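Local coordinates for protein beta-lactamase (Sphaerobacter thermophilus, PDB 4EWF) that probably hydrolyses the amide of beta-lactam rings to give substituted beta-amino acids, as a member of the class A beta-lactamase family, at residues 71-76 and 100-105; 77-82 and 96-101; 89-94 and 114-119; 105-110 and 189-194. All coordinates share one frame; numbering follows the deposited sequence.

Contact 1 (71-76 and 100-105); sequences RALTDR and LTLEDL
The loop 71-76 docks its carbonyls on the start of helix 102-111, a surface contact in the helical part of this class A beta-lactamase fold. Two backbone bonds carry it: Glu-103 N donates to Leu-73 O at 2.9 Å, on a carbonyl lone pair, and Leu-102 N reaches Asp-75 O at 2.8 Å. Both donors belong to the first turn of the helix, where backbone N-H groups lack carbonyl partners within the helix, and the loop supplies them. Residues 72-75 form a type I beta turn, which Asp-75 braces by accepting Ala-72 N on OD2 from above the carboxylate plane. The helix start is fixed from its own side by a capping box: Asp-104 N donates to Thr-101 OG1 (3.1 Å), while Thr-101 N donates back to Asp-104 OD2. With OG1 lodged between backbone N and carbonyl carbon (chi1 57°), the Thr-101 hydroxyl faces its helix and CG2 is left for the loop; as modelled it lies over one face of the guanidinium of Arg-76, a poorly ordered side chain. Leu-102 swings CG away from its backbone N (chi1 179°), which lays CD2 against Ala-72 O at 3.4 Å, and the Arg-71 side chain crosses that of Leu-102 at about a right angle, its CD touching CD2. On the outer side CB of Leu-73 rests on CB of Glu-103 at 4.0 Å. Arg-76 and Thr-101 also form a non-hydrogen-bonded pair of the two-stranded sheet 76-78/99-101, while Leu-102 reaches inward to Val-62 of helix 55-67 and to Leu-121 and Leu-124 of helix 115-125.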
loop_
_atom_site.group_PDB
_atom_site.type_symbol
_atom_site.label_atom_id
_atom_site.label_comp_id
_atom_site.label_asym_id
_atom_site.label_seq_id
_atom_site.Cartn_x
_atom_site.Cartn_y
_atom_site.Cartn_z
ATOM N N ARG A 71 -0.419 0.738 -23.820
ATOM C CA ARG A 71 0.803 1.535 -23.689
ATOM C C ARG A 71 1.980 0.645 -23.307
ATOM O O ARG A 71 1.803 -0.551 -23.089
ATOM C CB ARG A 71 0.625 2.698 -22.707
ATOM C CG ARG A 71 -0.286 2.401 -21.539
ATOM C CD ARG A 71 -0.576 3.658 -20.716
ATOM N NE ARG A 71 -1.671 4.476 -21.242
ATOM C CZ ARG A 71 -1.507 5.570 -21.982
ATOM N NH1 ARG A 71 -0.288 5.985 -22.311
ATOM N NH2 ARG A 71 -2.565 6.252 -22.396
ATOM N N ALA A 72 3.177 1.222 -23.261
ATOM C CA ALA A 72 4.392 0.463 -22.970
ATOM C C ALA A 72 5.230 1.165 -21.901
ATOM O O ALA A 72 5.202 2.397 -21.785
ATOM C CB ALA A 72 5.213 0.251 -24.252
ATOM N N LEU A 73 5.974 0.378 -21.127
ATOM C CA LEU A 73 6.751 0.905 -20.012
ATOM C C LEU A 73 7.806 1.916 -20.446
ATOM O O LEU A 73 8.195 2.790 -19.673
ATOM C CB LEU A 73 7.409 -0.234 -19.245
ATOM C CG LEU A 73 6.429 -1.069 -18.417
ATOM C CD1 LEU A 73 7.161 -2.230 -17.751
ATOM C CD2 LEU A 73 5.703 -0.205 -17.385
ATOM N N THR A 74 8.266 1.799 -21.686
ATOM C CA THR A 74 9.246 2.744 -22.209
ATOM C C THR A 74 8.617 4.030 -22.746
ATOM O O THR A 74 9.339 4.929 -23.185
ATOM C CB THR A 74 10.122 2.106 -23.323
ATOM O OG1 THR A 74 9.277 1.489 -24.305
ATOM C CG2 THR A 74 11.069 1.057 -22.729
ATOM N N ASP A 75 7.286 4.128 -22.711
ATOM C CA ASP A 75 6.615 5.309 -23.264
ATOM C C ASP A 75 7.121 6.573 -22.556
ATOM O O ASP A 75 7.328 6.573 -21.346
ATOM C CB ASP A 75 5.085 5.214 -23.124
ATOM C CG ASP A 75 4.449 4.275 -24.148
ATOM O OD1 ASP A 75 5.146 3.838 -25.094
ATOM O OD2 ASP A 75 3.236 3.988 -24.006
ATOM N N ARG A 76 7.301 7.649 -23.311
ATOM C CA ARG A 76 7.822 8.896 -22.747
ATOM C C ARG A 76 6.693 9.798 -22.223
ATOM O O ARG A 76 5.635 9.914 -22.849
ATOM C CB ARG A 76 8.678 9.657 -23.771
ATOM C CG ARG A 76 9.505 8.773 -24.732
ATOM C CD ARG A 76 10.476 7.803 -24.021
ATOM N NE ARG A 76 11.824 8.352 -23.848
ATOM C CZ ARG A 76 12.921 7.623 -23.637
ATOM N NH1 ARG A 76 14.095 8.223 -23.489
ATOM N NH2 ARG A 76 12.847 6.295 -23.579
ATOM N N LEU A 100 10.625 11.659 -18.741
ATOM C CA LEU A 100 10.589 10.402 -18.000
ATOM C C LEU A 100 9.964 9.297 -18.853
ATOM O O LEU A 100 9.477 9.562 -19.952
ATOM C CB LEU A 100 9.747 10.592 -16.734
ATOM C CG LEU A 100 10.304 11.710 -15.834
ATOM C CD1 LEU A 100 9.197 12.499 -15.148
ATOM C CD2 LEU A 100 11.286 11.147 -14.823
ATOM N N THR A 101 9.974 8.066 -18.346
ATOM C CA THR A 101 9.273 6.973 -18.999
ATOM C C THR A 101 8.114 6.565 -18.111
ATOM O O THR A 101 8.059 6.940 -16.934
ATOM C CB THR A 101 10.162 5.733 -19.230
ATOM O OG1 THR A 101 10.689 5.286 -17.972
ATOM C CG2 THR A 101 11.300 6.026 -20.211
ATOM N N LEU A 102 7.181 5.812 -18.678
ATOM C CA LEU A 102 6.076 5.276 -17.898
ATOM C C LEU A 102 6.621 4.463 -16.720
ATOM O O LEU A 102 6.105 4.545 -15.611
ATOM C CB LEU A 102 5.187 4.398 -18.791
ATOM C CG LEU A 102 3.984 3.746 -18.095
ATOM C CD1 LEU A 102 3.088 4.798 -17.479
ATOM C CD2 LEU A 102 3.183 2.876 -19.071
ATOM N N GLU A 103 7.672 3.680 -16.945
ATOM C CA GLU A 103 8.233 2.901 -15.839
ATOM C C GLU A 103 8.813 3.796 -14.730
ATOM O O GLU A 103 8.609 3.523 -13.542
ATOM C CB GLU A 103 9.261 1.860 -16.323
ATOM C CG GLU A 103 9.802 1.002 -15.181
ATOM C CD GLU A 103 10.416 -0.321 -15.642
ATOM O OE1 GLU A 103 10.413 -1.288 -14.849
ATOM O OE2 GLU A 103 10.907 -0.390 -16.783
ATOM N N ASP A 104 9.511 4.869 -15.104
ATOM C CA ASP A 104 9.982 5.835 -14.115
ATOM C C ASP A 104 8.811 6.302 -13.236
ATOM O O ASP A 104 8.929 6.388 -12.010
ATOM C CB ASP A 104 10.570 7.093 -14.776
ATOM C CG ASP A 104 11.878 6.833 -15.534
ATOM O OD1 ASP A 104 12.561 5.810 -15.287
ATOM O OD2 ASP A 104 12.219 7.691 -16.382
ATOM N N LEU A 105 7.687 6.636 -13.869
ATOM C CA LEU A 105 6.537 7.149 -13.120
ATOM C C LEU A 105 5.988 6.140 -12.114
ATOM O O LEU A 105 5.632 6.508 -10.986
ATOM C CB LEU A 105 5.429 7.623 -14.061
ATOM C CG LEU A 105 5.752 8.775 -15.020
ATOM C CD1 LEU A 105 4.462 9.218 -15.709
ATOM C CD2 LEU A 105 6.383 9.938 -14.292
#

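Contact 2 (77-82 and 96-101)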
loop_
_atom_site.group_PDB
_atom_site.type_symbol
_atom_site.label_atom_id
_atom_site.label_comp_id
_atom_site.label_asym_id
_atom_site.label_seq_id
_atom_site.Cartn_x
_atom_site.Cartn_y
_atom_site.Cartn_z
ATOM N N ILE A 77 6.920 10.395 -21.054
ATOM C CA ILE A 77 6.052 11.433 -20.494
ATOM C C ILE A 77 6.943 12.594 -20.075
ATOM O O ILE A 77 7.953 12.394 -19.397
ATOM C CB ILE A 77 5.274 10.945 -19.241
ATOM C CG1 ILE A 77 4.309 9.818 -19.600
ATOM C CG2 ILE A 77 4.506 12.097 -18.581
ATOM C CD1 ILE A 77 4.956 8.460 -19.659
ATOM N N VAL A 78 6.571 13.805 -20.473
ATOM C CA VAL A 78 7.358 14.991 -20.139
ATOM C C VAL A 78 6.783 15.695 -18.903
ATOM O O VAL A 78 5.567 15.912 -18.802
ATOM C CB VAL A 78 7.404 15.991 -21.316
ATOM C CG1 VAL A 78 8.159 17.272 -20.919
ATOM C CG2 VAL A 78 8.033 15.352 -22.546
ATOM N N LEU A 79 7.663 16.043 -17.970
ATOM C CA LEU A 79 7.280 16.778 -16.768
ATOM C C LEU A 79 6.955 18.241 -17.101
ATOM O O LEU A 79 7.794 18.967 -17.640
ATOM C CB LEU A 79 8.403 16.728 -15.731
ATOM C CG LEU A 79 8.123 17.501 -14.433
ATOM C CD1 LEU A 79 6.988 16.847 -13.662
ATOM C CD2 LEU A 79 9.373 17.560 -13.586
ATOM N N ARG A 80 5.742 18.667 -16.761
ATOM C CA ARG A 80 5.315 20.040 -17.016
ATOM C C ARG A 80 4.943 20.725 -15.704
ATOM O O ARG A 80 4.458 20.086 -14.777
ATOM C CB ARG A 80 4.120 20.065 -17.970
ATOM C CG ARG A 80 4.460 20.332 -19.426
ATOM C CD ARG A 80 5.504 19.386 -19.951
ATOM N NE ARG A 80 5.281 19.005 -21.349
ATOM C CZ ARG A 80 5.998 19.442 -22.383
ATOM N NH1 ARG A 80 7.000 20.298 -22.199
ATOM N NH2 ARG A 80 5.719 19.006 -23.609
ATOM N N ALA A 81 5.158 22.034 -15.655
ATOM C CA ALA A 81 4.834 22.841 -14.485
ATOM C C ALA A 81 3.402 22.625 -14.003
ATOM O O ALA A 81 3.169 22.463 -12.814
ATOM C CB ALA A 81 5.073 24.310 -14.787
ATOM N N ALA A 82 2.440 22.626 -14.923
ATOM C CA ALA A 82 1.044 22.329 -14.563
ATOM C C ALA A 82 0.784 20.992 -13.829
ATOM O O ALA A 82 -0.195 20.873 -13.080
ATOM C CB ALA A 82 0.148 22.438 -15.800
ATOM N N ASP A 96 11.226 21.733 -15.198
ATOM C CA ASP A 96 10.186 21.635 -16.219
ATOM C C ASP A 96 10.800 21.137 -17.518
ATOM O O ASP A 96 11.789 21.692 -17.987
ATOM C CB ASP A 96 9.542 23.009 -16.474
ATOM C CG ASP A 96 8.753 23.531 -15.276
ATOM O OD1 ASP A 96 8.265 22.706 -14.471
ATOM O OD2 ASP A 96 8.621 24.776 -15.138
ATOM N N GLY A 97 10.222 20.099 -18.116
ATOM C CA GLY A 97 10.757 19.583 -19.368
ATOM C C GLY A 97 11.491 18.260 -19.194
ATOM O O GLY A 97 11.887 17.617 -20.170
ATOM N N LEU A 98 11.679 17.850 -17.942
ATOM C CA LEU A 98 12.318 16.572 -17.663
ATOM C C LEU A 98 11.544 15.456 -18.365
ATOM O O LEU A 98 10.333 15.333 -18.205
ATOM C CB LEU A 98 12.323 16.311 -16.157
ATOM C CG LEU A 98 12.993 15.029 -15.654
ATOM C CD1 LEU A 98 14.494 15.098 -15.819
ATOM C CD2 LEU A 98 12.646 14.823 -14.186
ATOM N N GLU A 99 12.245 14.643 -19.140
ATOM C CA GLU A 99 11.598 13.567 -19.871
ATOM C C GLU A 99 11.754 12.233 -19.147
ATOM O O GLU A 99 12.863 11.747 -18.956
ATOM C CB GLU A 99 12.156 13.495 -21.294
ATOM C CG GLU A 99 11.356 12.624 -22.237
ATOM C CD GLU A 99 11.679 12.906 -23.701
ATOM O OE1 GLU A 99 12.293 13.961 -23.994
ATOM O OE2 GLU A 99 11.314 12.070 -24.555
ATOM N N LEU A 100 10.625 11.659 -18.741
ATOM C CA LEU A 100 10.589 10.402 -18.000
ATOM C C LEU A 100 9.964 9.297 -18.853
ATOM O O LEU A 100 9.477 9.562 -19.952
ATOM C CB LEU A 100 9.747 10.592 -16.734
ATOM C CG LEU A 100 10.304 11.710 -15.834
ATOM C CD1 LEU A 100 9.197 12.499 -15.148
ATOM C CD2 LEU A 100 11.286 11.147 -14.823
ATOM N N THR A 101 9.974 8.066 -18.346
ATOM C CA THR A 101 9.273 6.973 -18.999
ATOM C C THR A 101 8.114 6.565 -18.111
ATOM O O THR A 101 8.059 6.940 -16.934
ATOM C CB THR A 101 10.162 5.733 -19.230
ATOM O OG1 THR A 101 10.689 5.286 -17.972
ATOM C CG2 THR A 101 11.300 6.026 -20.211
#
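Ile-77 and Leu-100 form the hydrogen-bonded pair of a two-stranded antiparallel ribbon, strands 76-78 and 99-101, that stands at the surface of the helical part of the fold. Both bonds of this pair are of normal length, Ile-77 N to Leu-100 O 2.9 Å and Leu-100 N to Ile-77 O 2.8 Å, although the first donor stands well above the carbonyl plane. The ladder runs on past the regular strands: Leu-79 N meets Leu-98 O almost straight (176° at the hydrogen), and Gly-97 N closes on Leu-79 O.

The packed face carries Ile-77, Leu-79, Leu-98 and Leu-100. Leu-79 has CG anti to its backbone N (chi1 179°) and crosses Leu-98 obliquely, with CB on CB at 4.0 Å and CD2 beside the same Leu-98 CB. From this face Leu-79 continues onto Leu-91 and Thr-116, and both Ile-77 and Leu-100 touch Leu-105 of helix 102-111.

The other face is thinner and largely exposed. Val-78 sets CG1 against Gly-97 CA at 3.8 Å. Gly-97 has a positive phi (106°), where a CB would press on the preceding carbonyl oxygen. The same Val-78 CG1 lies under the rim of the Arg-80 guanidinium, whereas CG2 has looser contact with the Glu-99 chain. At the open end of the ribbon the Asp-96 carboxylate straddles the Ala-81 methyl while OD1 makes a salt bridge with Lys-84 NZ; OD1 and OD2 each lie 3.6 Å from Ala-81 CB.

Contact 3 (89-94 and 114-119); sequences GVLLHL and DNTATN. With SO4 (sulfate ion), chain F.
Gly-89 and Asp-114 bring their CA atoms to within 3.5 Å, so the 89-94 loop, with its short 3-10 turn at 91-93, runs hard against the start of helix 115-125. Such an approach depends on the bare Gly-89 CA, which lies 3.4 Å from Asp-114 OD1. That oxygen takes two nearly straight backbone bonds: Val-90 N at 2.7 Å from above the carboxylate plane, and Leu-91 N at 3.0 Å on the syn lone pair. OD2 turns to its own helix and accepts from Ala-117 N, so Asp-114 is the N-cap of helix 115-125. Extending CG opposite the backbone N (chi1 -167°) lets the carboxylate span loop and helix. A water bridges loop and helix, donating to OD2 at 2.6 Å, accepting from Leu-92 N and bonding Thr-116 OG1, which also receives Ala-85 N. Leu-91 packs CB on Thr-116 CB, and its CD1 lies 3.9 Å from Ala-117 CB.

Next along the helix, Asn-115 bonds Lys-55 NZ through OD1 and Pro-86 O through ND2, an arrangement consistent with the SxN element of class A active sites. With three backbone N-H groups and a water donating to it inside a buried contact, the Asp-114 carboxylate is probably stabilised as an anion, tying the loop to the helix start beside Asn-115.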
loop_
_atom_site.group_PDB
_atom_site.type_symbol
_atom_site.label_atom_id
_atom_site.label_comp_id
_atom_site.label_asym_id
_atom_site.label_seq_id
_atom_site.Cartn_x
_atom_site.Cartn_y
_atom_site.Cartn_z
ATOM N N GLY A 89 7.225 13.286 -2.826
ATOM C CA GLY A 89 7.717 13.170 -4.178
ATOM C C GLY A 89 8.954 14.011 -4.420
ATOM O O GLY A 89 9.406 14.769 -3.554
ATOM N N VAL A 90 9.503 13.868 -5.614
ATOM C CA VAL A 90 10.702 14.594 -5.992
ATOM C C VAL A 90 10.465 15.425 -7.271
ATOM O O VAL A 90 11.078 16.500 -7.483
ATOM C CB VAL A 90 11.885 13.601 -6.103
ATOM C CG1 VAL A 90 11.802 12.759 -7.372
ATOM C CG2 VAL A 90 13.182 14.317 -6.002
ATOM N N LEU A 91 9.543 14.963 -8.109
ATOM C CA LEU A 91 9.292 15.644 -9.389
ATOM C C LEU A 91 8.877 17.094 -9.216
ATOM O O LEU A 91 9.210 17.936 -10.052
ATOM C CB LEU A 91 8.236 14.898 -10.221
ATOM C CG LEU A 91 8.655 13.501 -10.699
ATOM C CD1 LEU A 91 7.544 12.844 -11.537
ATOM C CD2 LEU A 91 9.963 13.566 -11.497
ATOM N N LEU A 92 8.165 17.395 -8.134
ATOM C CA LEU A 92 7.736 18.765 -7.932
ATOM C C LEU A 92 8.869 19.759 -7.903
ATOM O O LEU A 92 8.630 20.928 -8.123
ATOM C CB LEU A 92 6.846 18.954 -6.697
ATOM C CG LEU A 92 7.046 18.388 -5.285
ATOM C CD1 LEU A 92 8.392 17.733 -4.981
ATOM C CD2 LEU A 92 6.649 19.438 -4.240
ATOM N N HIS A 93 10.092 19.308 -7.640
ATOM C CA HIS A 93 11.224 20.230 -7.558
ATOM C C HIS A 93 12.234 20.055 -8.690
ATOM O O HIS A 93 13.264 20.727 -8.708
ATOM C CB HIS A 93 11.949 20.076 -6.218
ATOM C CG HIS A 93 11.102 20.405 -5.032
ATOM N ND1 HIS A 93 10.491 21.630 -4.872
ATOM C CD2 HIS A 93 10.766 19.671 -3.944
ATOM C CE1 HIS A 93 9.803 21.631 -3.745
ATOM N NE2 HIS A 93 9.956 20.457 -3.159
ATOM N N LEU A 94 11.954 19.151 -9.623
ATOM C CA LEU A 94 12.876 18.913 -10.738
ATOM C C LEU A 94 12.474 19.785 -11.914
ATOM O O LEU A 94 11.341 20.261 -11.973
ATOM C CB LEU A 94 12.869 17.436 -11.132
ATOM C CG LEU A 94 13.347 16.473 -10.039
ATOM C CD1 LEU A 94 13.422 15.052 -10.615
ATOM C CD2 LEU A 94 14.717 16.888 -9.493
ATOM N N ASP A 114 5.534 9.539 -4.957
ATOM C CA ASP A 114 5.588 10.801 -5.678
ATOM C C ASP A 114 4.208 11.192 -6.222
ATOM O O ASP A 114 3.657 10.526 -7.103
ATOM C CB ASP A 114 6.618 10.707 -6.805
ATOM C CG ASP A 114 6.963 12.055 -7.382
ATOM O OD1 ASP A 114 8.166 12.412 -7.411
ATOM O OD2 ASP A 114 6.022 12.754 -7.805
ATOM N N ASN A 115 3.668 12.275 -5.678
ATOM C CA ASN A 115 2.321 12.742 -5.983
ATOM C C ASN A 115 2.186 13.253 -7.422
ATOM O O ASN A 115 1.149 13.067 -8.047
ATOM C CB ASN A 115 1.875 13.835 -4.995
ATOM C CG ASN A 115 1.433 13.271 -3.633
ATOM O OD1 ASN A 115 1.234 12.067 -3.481
ATOM N ND2 ASN A 115 1.265 14.153 -2.650
ATOM N N THR A 116 3.230 13.895 -7.947
ATOM C CA THR A 116 3.218 14.329 -9.346
ATOM C C THR A 116 3.152 13.113 -10.288
ATOM O O THR A 116 2.326 13.056 -11.207
ATOM C CB THR A 116 4.462 15.170 -9.693
ATOM O OG1 THR A 116 4.466 16.377 -8.908
ATOM C CG2 THR A 116 4.453 15.536 -11.163
ATOM N N ALA A 117 4.023 12.138 -10.051
ATOM C CA ALA A 117 4.048 10.917 -10.860
ATOM C C ALA A 117 2.690 10.218 -10.801
ATOM O O ALA A 117 2.191 9.711 -11.811
ATOM C CB ALA A 117 5.127 9.983 -10.357
ATOM N N THR A 118 2.102 10.204 -9.609
ATOM C CA THR A 118 0.798 9.588 -9.393
ATOM C C THR A 118 -0.270 10.253 -10.251
ATOM O O THR A 118 -1.013 9.565 -10.960
ATOM C CB THR A 118 0.380 9.657 -7.918
ATOM O OG1 THR A 118 1.322 8.924 -7.127
ATOM C CG2 THR A 118 -1.009 9.048 -7.725
ATOM N N ASN A 119 -0.353 11.584 -10.176
ATOM C CA ASN A 119 -1.341 12.329 -10.948
ATOM C C ASN A 119 -1.148 12.234 -12.465
ATOM O O ASN A 119 -2.116 12.296 -13.224
ATOM C CB ASN A 119 -1.421 13.791 -10.489
ATOM C CG ASN A 119 -1.949 13.921 -9.061
ATOM O OD1 ASN A 119 -2.431 12.947 -8.483
ATOM N ND2 ASN A 119 -1.859 15.122 -8.490
HETATM S S SO4 F . 10.826 24.737 -6.639
HETATM O O1 SO4 F . 9.723 25.110 -7.524
HETATM O O2 SO4 F . 10.870 23.287 -6.500
HETATM O O3 SO4 F . 12.100 25.193 -7.195
HETATM O O4 SO4 F . 10.621 25.344 -5.325
HETATM O O HOH W 1 6.314 15.286 -7.082
#

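Contact 4 (105-110 and 189-194)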
loop_
_atom_site.group_PDB
_atom_site.type_symbol
_atom_site.label_atom_id
_atom_site.label_comp_id
_atom_site.label_asym_id
_atom_site.label_seq_id
_atom_site.Cartn_x
_atom_site.Cartn_y
_atom_site.Cartn_z
ATOM N N LEU A 105 7.687 6.636 -13.869
ATOM C CA LEU A 105 6.537 7.149 -13.120
ATOM C C LEU A 105 5.988 6.140 -12.114
ATOM O O LEU A 105 5.632 6.508 -10.986
ATOM C CB LEU A 105 5.429 7.623 -14.061
ATOM C CG LEU A 105 5.752 8.775 -15.020
ATOM C CD1 LEU A 105 4.462 9.218 -15.709
ATOM C CD2 LEU A 105 6.383 9.938 -14.292
ATOM N N VAL A 106 5.892 4.882 -12.528
ATOM C CA VAL A 106 5.425 3.828 -11.626
ATOM C C VAL A 106 6.395 3.710 -10.460
ATOM O O VAL A 106 5.985 3.655 -9.300
ATOM C CB VAL A 106 5.305 2.464 -12.364
ATOM C CG1 VAL A 106 4.948 1.339 -11.387
ATOM C CG2 VAL A 106 4.250 2.570 -13.451
ATOM N N TYR A 107 7.689 3.705 -10.772
ATOM C CA TYR A 107 8.710 3.579 -9.737
ATOM C C TYR A 107 8.659 4.706 -8.697
ATOM O O TYR A 107 8.671 4.442 -7.489
ATOM C CB TYR A 107 10.131 3.472 -10.327
ATOM C CG TYR A 107 11.155 3.617 -9.229
ATOM C CD1 TYR A 107 11.407 2.564 -8.352
ATOM C CD2 TYR A 107 11.822 4.817 -9.028
ATOM C CE1 TYR A 107 12.302 2.696 -7.318
ATOM C CE2 TYR A 107 12.726 4.962 -7.998
ATOM C CZ TYR A 107 12.955 3.902 -7.146
ATOM O OH TYR A 107 13.851 4.032 -6.122
ATOM N N LEU A 108 8.601 5.954 -9.158
ATOM C CA LEU A 108 8.494 7.101 -8.256
ATOM C C LEU A 108 7.198 7.083 -7.442
ATOM O O LEU A 108 7.180 7.399 -6.249
ATOM C CB LEU A 108 8.625 8.422 -9.033
ATOM C CG LEU A 108 9.984 8.622 -9.704
ATOM C CD1 LEU A 108 9.931 9.827 -10.618
ATOM C CD2 LEU A 108 11.092 8.777 -8.666
ATOM N N THR A 109 6.115 6.686 -8.094
ATOM C CA THR A 109 4.820 6.551 -7.431
ATOM C C THR A 109 4.877 5.581 -6.220
ATOM O O THR A 109 4.402 5.898 -5.127
ATOM C CB THR A 109 3.731 6.103 -8.440
ATOM O OG1 THR A 109 3.458 7.176 -9.357
ATOM C CG2 THR A 109 2.427 5.730 -7.720
ATOM N N ILE A 110 5.491 4.425 -6.427
ATOM C CA ILE A 110 5.529 3.362 -5.423
ATOM C C ILE A 110 6.643 3.541 -4.381
ATOM O O ILE A 110 6.395 3.428 -3.180
ATOM C CB ILE A 110 5.655 1.971 -6.106
ATOM C CG1 ILE A 110 4.441 1.708 -7.002
ATOM C CG2 ILE A 110 5.795 0.868 -5.076
ATOM C CD1 ILE A 110 3.084 1.782 -6.261
ATOM N N LEU A 189 5.144 -6.786 -7.841
ATOM C CA LEU A 189 5.659 -7.211 -6.539
ATOM C C LEU A 189 7.095 -6.725 -6.362
ATOM O O LEU A 189 7.497 -6.313 -5.268
ATOM C CB LEU A 189 5.589 -8.735 -6.408
ATOM C CG LEU A 189 4.173 -9.298 -6.229
ATOM C CD1 LEU A 189 4.165 -10.813 -6.425
ATOM C CD2 LEU A 189 3.607 -8.919 -4.872
ATOM N N ALA A 190 7.877 -6.790 -7.436
ATOM C CA ALA A 190 9.208 -6.205 -7.417
ATOM C C ALA A 190 9.187 -4.679 -7.182
ATOM O O ALA A 190 10.093 -4.134 -6.550
ATOM C CB ALA A 190 9.982 -6.567 -8.705
HETATM N N MSE A 191 8.172 -3.980 -7.694
HETATM C CA MSE A 191 8.049 -2.543 -7.409
HETATM C C MSE A 191 7.809 -2.313 -5.913
HETATM O O MSE A 191 8.446 -1.456 -5.299
HETATM C CB MSE A 191 6.897 -1.900 -8.189
HETATM C CG MSE A 191 7.194 -1.613 -9.635
HETATM SE SE MSE A 191 8.598 -0.237 -9.836
HETATM C CE MSE A 191 8.752 -0.302 -11.790
ATOM N N LEU A 192 6.860 -3.056 -5.340
ATOM C CA LEU A 192 6.568 -2.931 -3.909
ATOM C C LEU A 192 7.807 -3.197 -3.055
ATOM O O LEU A 192 7.975 -2.594 -1.998
ATOM C CB LEU A 192 5.411 -3.851 -3.493
ATOM C CG LEU A 192 4.069 -3.417 -4.086
ATOM C CD1 LEU A 192 3.022 -4.496 -3.892
ATOM C CD2 LEU A 192 3.611 -2.082 -3.460
ATOM N N GLU A 193 8.689 -4.067 -3.531
ATOM C CA GLU A 193 9.925 -4.352 -2.807
ATOM C C GLU A 193 10.844 -3.124 -2.767
ATOM O O GLU A 193 11.762 -3.046 -1.952
ATOM C CB GLU A 193 10.652 -5.561 -3.411
ATOM C CG GLU A 193 9.898 -6.880 -3.206
ATOM C CD GLU A 193 10.537 -8.079 -3.914
ATOM O OE1 GLU A 193 11.777 -8.102 -4.074
ATOM O OE2 GLU A 193 9.787 -9.009 -4.297
ATOM N N LYS A 194 10.589 -2.159 -3.640
ATOM C CA LYS A 194 11.434 -0.965 -3.690
ATOM C C LYS A 194 10.967 0.149 -2.734
ATOM O O LYS A 194 11.552 1.232 -2.690
ATOM C CB LYS A 194 11.579 -0.490 -5.141
ATOM C CG LYS A 194 12.393 -1.506 -5.959
ATOM C CD LYS A 194 12.821 -0.972 -7.292
ATOM C CE LYS A 194 13.734 -1.969 -7.992
ATOM N NZ LYS A 194 13.082 -3.304 -8.098
HETATM O O HOH W 2 13.626 2.306 -4.091
#
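Met-191, present as selenomethionine, reaches from helix 182-192 into the side of helix 102-111. Its SE lies 3.8 Å from Tyr-107 CA and near the plane of the Tyr-107 ring at its edge, while CG meets Val-106 CG1 at 4.1 Å, the two side chains crossing at about a right angle. The bend at chi2 (-66°) turns SE toward Tyr-107, and CE then runs toward the start of helix 102-111, near Val-106. One turn on, Ile-110 rests CG2 over the Met-191 carbonyl, 3.5 Å from O, and against Leu-192 CD2 at 4.0 Å.

Toward the surface the aliphatic part of Lys-194 takes over. Its CD approaches Tyr-107 CE1 at 3.7 Å, and the amine curls back to a weak bond with Ala-190 O. A water joins the two sides, bonded to Tyr-107 OH and donating to Lys-194 O, each at 2.7 Å; Gln-196 NE2 adds a weak bond to the hydroxyl.

Behind this layer Thr-109 OG1 and N grip Leu-105 O from opposite faces of its plane. Tyr-63 of helix 55-67 packs on both Val-106 and Met-191, and Met-59 on Ile-110, while Leu-192 meets Phe-229 of strand 223-232. The direct meeting of the two segments is thus apolar and held by dispersion and exclusion of water, with polar linkage confined to the solvent-bridged rim at Tyr-107.

In the fold
All four contacts lie in the helical part of the fold and each draw one segment from residues 96-119. Contacts 1 and 2 share Leu-100 and Thr-101, use the sheet 76-78/99-101 and have centres about 12 Å apart. Contact 3, about 10 Å from contact 2 between centres, is joined to it through Leu-79 and Leu-91; along the chain its segments alternate with those of contacts 1 and 2. Contact 4 shares Leu-105 with contact 1, their centres about 13 Å apart, and carries helix 102-111 inward to helix 182-192. Helix 102-111 therefore links the surface ribbon to the interior, and Leu-108 O probably bonds Asp-114 N, leading into helix 115-125 and the probable active-site Asn-115.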